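Local structure of prohead core protein protease (Enterobacteria phage T4, 5JBL) at residues 55-60 with 145-150; 61-66 with 117-122. The protein is a serine protease of the prohead inner core that, activated by autocatalytic cleavage after assembly, processes many prohead proteins and so frees space for the DNA genome. The protein carries 3 engineered substitutions. All coordinates share one frame; numbering follows the deposited sequence.

Interaction 1: residues 55-60 with 145-150; sequences PGLYIE and KLAANI
L57 reaches from its strand onto helix 145-150 with one branch: CD2 lies 3.8 Å from A147 CA and 3.9 Å from A147 CB. The side chain leaves the strand with CG opposite the backbone N (chi1 175°), which, with CB directed at the helix, brings CD2 against A147. Beside it, both branches of I150 approach the same methyl, with I150 CG2 and I150 CD1 each 4.2 Å from L57 CD2. I59, two residues along and on the same face of the strand, crosses I150 obliquely; its extended CG1 arm brings I59 CD1 to 3.9 Å from I150 CD1. This is a helix laid on one face of an antiparallel sheet, almost at right angles to strand 57-60 (79°), with no hydrogen bond between the two segments. V135 of strand 128-135 and I36 of strand 35-38 also pack on L57. K145 turns elsewhere: its NZ donates in the carbonyl plane to a lone pair of N149 OD1, 2.9 Å away. The same ammonium makes a salt bridge to D139 of a neighbouring subunit, while N149 ND2 bonds P112 O there, in keeping with the helix lying within the region mapped to homomultimerization.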
loop_
_atom_site.group_PDB
_atom_site.type_symbol
_atom_site.label_atom_id
_atom_site.label_comp_id
_atom_site.label_asym_id
_atom_site.label_seq_id
_atom_site.Cartn_x
_atom_site.Cartn_y
_atom_site.Cartn_z
ATOM N N PRO C 55 -19.830 2.480 18.474
ATOM C CA PRO C 55 -20.560 2.364 17.214
ATOM C C PRO C 55 -19.866 1.372 16.297
ATOM O O PRO C 55 -18.702 1.017 16.483
ATOM C CB PRO C 55 -20.508 3.781 16.629
ATOM C CG PRO C 55 -19.926 4.648 17.707
ATOM C CD PRO C 55 -19.107 3.756 18.571
ATOM N N GLY C 56 -20.600 0.930 15.288
ATOM C CA GLY C 56 -20.037 0.020 14.312
ATOM C C GLY C 56 -20.870 0.043 13.055
ATOM O O GLY C 56 -22.024 0.481 13.054
ATOM N N LEU C 57 -20.267 -0.439 11.980
ATOM C CA LEU C 57 -20.936 -0.619 10.703
ATOM C C LEU C 57 -21.168 -2.105 10.525
ATOM O O LEU C 57 -20.211 -2.888 10.568
ATOM C CB LEU C 57 -20.078 -0.062 9.575
ATOM C CG LEU C 57 -20.575 -0.284 8.154
ATOM C CD1 LEU C 57 -21.925 0.365 7.939
ATOM C CD2 LEU C 57 -19.534 0.319 7.219
ATOM N N TYR C 58 -22.426 -2.500 10.317
ATOM C CA TYR C 58 -22.785 -3.911 10.260
ATOM C C TYR C 58 -23.439 -4.284 8.942
ATOM O O TYR C 58 -24.248 -3.527 8.403
ATOM C CB TYR C 58 -23.730 -4.279 11.405
ATOM C CG TYR C 58 -23.010 -4.360 12.710
ATOM C CD1 TYR C 58 -22.508 -5.571 13.148
ATOM C CD2 TYR C 58 -22.782 -3.225 13.479
ATOM C CE1 TYR C 58 -21.829 -5.672 14.323
ATOM C CE2 TYR C 58 -22.090 -3.317 14.678
ATOM C CZ TYR C 58 -21.614 -4.559 15.084
ATOM O OH TYR C 58 -20.918 -4.709 16.257
ATOM N N ILE C 59 -23.100 -5.473 8.444
ATOM C CA ILE C 59 -23.796 -6.101 7.331
ATOM C C ILE C 59 -24.592 -7.268 7.905
ATOM O O ILE C 59 -24.018 -8.130 8.588
ATOM C CB ILE C 59 -22.808 -6.560 6.250
ATOM C CG1 ILE C 59 -22.009 -5.352 5.748
ATOM C CG2 ILE C 59 -23.557 -7.250 5.112
ATOM C CD1 ILE C 59 -20.795 -5.714 4.928
ATOM N N GLU C 60 -25.906 -7.292 7.649
ATOM C CA GLU C 60 -26.761 -8.338 8.208
ATOM C C GLU C 60 -27.741 -8.850 7.158
ATOM O O GLU C 60 -28.409 -8.058 6.479
ATOM C CB GLU C 60 -27.524 -7.827 9.441
ATOM C CG GLU C 60 -28.272 -8.915 10.200
ATOM C CD GLU C 60 -29.054 -8.379 11.398
ATOM O OE1 GLU C 60 -30.283 -8.611 11.450
ATOM O OE2 GLU C 60 -28.450 -7.729 12.284
ATOM N N LYS C 145 -11.481 0.343 3.459
ATOM C CA LYS C 145 -11.913 0.417 2.068
ATOM C C LYS C 145 -13.359 -0.033 1.939
ATOM O O LYS C 145 -14.167 0.622 1.266
ATOM C CB LYS C 145 -11.002 -0.442 1.182
ATOM C CG LYS C 145 -11.353 -0.443 -0.312
ATOM C CD LYS C 145 -11.066 0.892 -0.932
ATOM C CE LYS C 145 -11.429 0.950 -2.397
ATOM N NZ LYS C 145 -12.224 2.190 -2.597
ATOM N N LEU C 146 -13.694 -1.175 2.547
ATOM C CA LEU C 146 -15.078 -1.642 2.538
ATOM C C LEU C 146 -16.007 -0.609 3.171
ATOM O O LEU C 146 -17.054 -0.269 2.606
ATOM C CB LEU C 146 -15.173 -2.979 3.267
ATOM C CG LEU C 146 -16.571 -3.555 3.506
ATOM C CD1 LEU C 146 -17.339 -3.756 2.194
ATOM C CD2 LEU C 146 -16.389 -4.873 4.226
ATOM N N ALA C 147 -15.628 -0.070 4.335
ATOM C CA ALA C 147 -16.487 0.910 5.003
ATOM C C ALA C 147 -16.709 2.138 4.132
ATOM O O ALA C 147 -17.830 2.658 4.038
ATOM C CB ALA C 147 -15.868 1.323 6.354
ATOM N N ALA C 148 -15.653 2.622 3.476
ATOM C CA ALA C 148 -15.809 3.817 2.662
ATOM C C ALA C 148 -16.642 3.544 1.416
ATOM O O ALA C 148 -17.419 4.409 0.989
ATOM C CB ALA C 148 -14.438 4.379 2.283
ATOM N N ASN C 149 -16.454 2.378 0.784
ATOM C CA ASN C 149 -17.312 2.009 -0.338
ATOM C C ASN C 149 -18.772 2.008 0.090
ATOM O O ASN C 149 -19.647 2.530 -0.611
ATOM C CB ASN C 149 -16.956 0.613 -0.871
ATOM C CG ASN C 149 -15.654 0.555 -1.663
ATOM O OD1 ASN C 149 -14.894 1.523 -1.758
ATOM N ND2 ASN C 149 -15.392 -0.621 -2.248
ATOM N N ILE C 150 -19.056 1.376 1.230
ATOM C CA ILE C 150 -20.426 1.313 1.736
ATOM C C ILE C 150 -20.957 2.709 2.039
ATOM O O ILE C 150 -22.108 3.031 1.716
ATOM C CB ILE C 150 -20.490 0.403 2.983
ATOM C CG1 ILE C 150 -20.351 -1.064 2.581
ATOM C CG2 ILE C 150 -21.771 0.613 3.731
ATOM C CD1 ILE C 150 -20.106 -2.013 3.780
#

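Interaction 2: residues 61-66 with 117-122; sequences GIFLQA and IIIEDM. Engineered in segment 61-66: L64 (natural residue Met).
The carboxylate of E120, which follows I119 of this contact, is held at both oxygens: OE1 forms a salt bridge with R132, and OE2 is hydrogen-bonded to the hydroxyl of Y58. Between the two segments themselves the contact is apolar. The methyl I119 CD1 approaches the F63 ring obliquely, 4.4 Å from F63 CD2, and V186 of strand 181-189 packs against both residues. Further along, L64 and M122 are angled across each other and touch through their terminal methyls, with L64 CD1 3.7 Å from M122 CE. M122 runs extended through chi2 and bends at chi3 (77°), which carries CE to the leucine, an engineered residue here (methionine in the natural protein). The two strands do not pair directly; strand 128-135 pairs with both. F63 and L64 both sit opposite V129 in a classic beta bulge, and E120 and D121 form another opposite R132. The L64 side chain lies about 6 Å from that of E28, at an inferred autolysis site, and about 9 Å from that of A159, an active-site position altered in this structure. With no hydrogen bond between the two segments, the direct contact rests on dispersion and on burial of methyls and ring, while strand 128-135 supplies the hydrogen bonding between them; the charge of E120 is probably balanced by R132, apart from this contact.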
loop_
_atom_site.group_PDB
_atom_site.type_symbol
_atom_site.label_atom_id
_atom_site.label_comp_id
_atom_site.label_asym_id
_atom_site.label_seq_id
_atom_site.Cartn_x
_atom_site.Cartn_y
_atom_site.Cartn_z
ATOM N N GLY C 61 -27.835 -10.168 7.043
ATOM C CA GLY C 61 -28.837 -10.762 6.165
ATOM C C GLY C 61 -28.429 -12.175 5.783
ATOM O O GLY C 61 -27.681 -12.836 6.506
ATOM N N ILE C 62 -28.924 -12.607 4.629
ATOM C CA ILE C 62 -28.664 -13.964 4.160
ATOM C C ILE C 62 -27.201 -14.098 3.772
ATOM O O ILE C 62 -26.701 -13.375 2.898
ATOM C CB ILE C 62 -29.585 -14.321 2.988
ATOM C CG1 ILE C 62 -31.029 -14.431 3.488
ATOM C CG2 ILE C 62 -29.118 -15.606 2.309
ATOM C CD1 ILE C 62 -32.050 -14.610 2.384
ATOM N N PHE C 63 -26.506 -15.033 4.415
ATOM C CA PHE C 63 -25.114 -15.290 4.078
ATOM C C PHE C 63 -24.910 -16.576 3.288
ATOM O O PHE C 63 -23.935 -16.670 2.549
ATOM C CB PHE C 63 -24.251 -15.357 5.346
ATOM C CG PHE C 63 -23.997 -14.014 6.016
ATOM C CD1 PHE C 63 -24.375 -12.824 5.419
ATOM C CD2 PHE C 63 -23.375 -13.966 7.258
ATOM C CE1 PHE C 63 -24.133 -11.592 6.044
ATOM C CE2 PHE C 63 -23.123 -12.757 7.888
ATOM C CZ PHE C 63 -23.500 -11.559 7.277
ATOM N N LEU C 64 -25.781 -17.570 3.453
ATOM C CA LEU C 64 -25.734 -18.820 2.703
ATOM C C LEU C 64 -27.152 -19.364 2.589
ATOM O O LEU C 64 -28.037 -19.014 3.377
ATOM C CB LEU C 64 -24.833 -19.875 3.374
ATOM C CG LEU C 64 -23.354 -19.551 3.609
ATOM C CD1 LEU C 64 -23.167 -18.957 4.998
ATOM C CD2 LEU C 64 -22.484 -20.775 3.422
ATOM N N GLN C 65 -27.362 -20.238 1.611
ATOM C CA GLN C 65 -28.680 -20.816 1.372
ATOM C C GLN C 65 -28.577 -22.302 1.086
ATOM O O GLN C 65 -27.759 -22.716 0.262
ATOM C CB GLN C 65 -29.373 -20.141 0.201
ATOM C CG GLN C 65 -29.660 -18.687 0.431
ATOM C CD GLN C 65 -30.393 -18.082 -0.729
ATOM O OE1 GLN C 65 -29.785 -17.728 -1.736
ATOM N NE2 GLN C 65 -31.715 -18.000 -0.619
ATOM N N ALA C 66 -29.438 -23.087 1.738
ATOM C CA ALA C 66 -29.565 -24.517 1.513
ATOM C C ALA C 66 -30.722 -24.799 0.565
ATOM O O ALA C 66 -31.650 -23.997 0.424
ATOM C CB ALA C 66 -29.804 -25.259 2.835
ATOM N N ILE C 117 -14.002 -7.901 7.422
ATOM C CA ILE C 117 -15.182 -8.076 8.257
ATOM C C ILE C 117 -14.912 -9.171 9.269
ATOM O O ILE C 117 -14.019 -10.002 9.099
ATOM C CB ILE C 117 -16.453 -8.449 7.449
ATOM C CG1 ILE C 117 -16.256 -9.759 6.689
ATOM C CG2 ILE C 117 -16.811 -7.379 6.482
ATOM C CD1 ILE C 117 -16.881 -10.963 7.406
ATOM N N ILE C 118 -15.724 -9.190 10.323
ATOM C CA ILE C 118 -15.730 -10.303 11.255
ATOM C C ILE C 118 -17.178 -10.685 11.529
ATOM O O ILE C 118 -18.015 -9.823 11.813
ATOM C CB ILE C 118 -14.959 -9.973 12.550
ATOM C CG1 ILE C 118 -14.943 -11.197 13.474
ATOM C CG2 ILE C 118 -15.533 -8.716 13.255
ATOM C CD1 ILE C 118 -13.955 -11.096 14.626
ATOM N N ILE C 119 -17.477 -11.977 11.422
ATOM C CA ILE C 119 -18.824 -12.480 11.667
ATOM C C ILE C 119 -19.040 -12.615 13.168
ATOM O O ILE C 119 -18.275 -13.301 13.853
ATOM C CB ILE C 119 -19.046 -13.826 10.953
ATOM C CG1 ILE C 119 -19.023 -13.614 9.437
ATOM C CG2 ILE C 119 -20.360 -14.496 11.442
ATOM C CD1 ILE C 119 -19.237 -14.880 8.606
ATOM N N GLU C 120 -20.100 -11.969 13.685
ATOM C CA GLU C 120 -20.419 -12.013 15.108
ATOM C C GLU C 120 -21.480 -13.043 15.458
ATOM O O GLU C 120 -21.531 -13.485 16.610
ATOM C CB GLU C 120 -20.919 -10.644 15.604
ATOM C CG GLU C 120 -19.981 -9.520 15.264
ATOM C CD GLU C 120 -20.272 -8.264 16.063
ATOM O OE1 GLU C 120 -21.440 -8.052 16.452
ATOM O OE2 GLU C 120 -19.323 -7.494 16.298
ATOM N N ASP C 121 -22.327 -13.426 14.512
ATOM C CA ASP C 121 -23.410 -14.350 14.833
ATOM C C ASP C 121 -23.968 -14.890 13.533
ATOM O O ASP C 121 -23.927 -14.220 12.494
ATOM C CB ASP C 121 -24.519 -13.668 15.649
ATOM C CG ASP C 121 -25.367 -14.663 16.446
ATOM O OD1 ASP C 121 -26.207 -14.216 17.257
ATOM O OD2 ASP C 121 -25.200 -15.889 16.263
ATOM N N MET C 122 -24.446 -16.120 13.587
ATOM C CA MET C 122 -25.112 -16.743 12.449
ATOM C C MET C 122 -26.292 -17.519 12.988
ATOM O O MET C 122 -26.238 -18.032 14.103
ATOM C CB MET C 122 -24.196 -17.682 11.637
ATOM C CG MET C 122 -23.067 -16.969 10.913
ATOM S SD MET C 122 -21.930 -18.073 10.054
ATOM C CE MET C 122 -22.886 -18.505 8.618
#

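How the interactions relate
From the N terminus, strand 53-65 supplies one side of both contacts: first 55-60, then, past a corner at G61, 61-66. The chain next runs through helix 78-93 and returns as strand 115-125, where 117-122 closes interaction 2, the shorter loop. It continues through strand 128-135, which pairs with both of those strands, before helix 142-151 closes interaction 1 around the whole excursion. The loops are therefore nested rather than crossed. Interaction 1 joins helix 142-151, within the homomultimerization region, to a face of the sheet; interaction 2 joins two of its strands nearer the chain's centre. Their centres lie 15 Å apart, yet L146 of the helix packs on I117, linking the two directly.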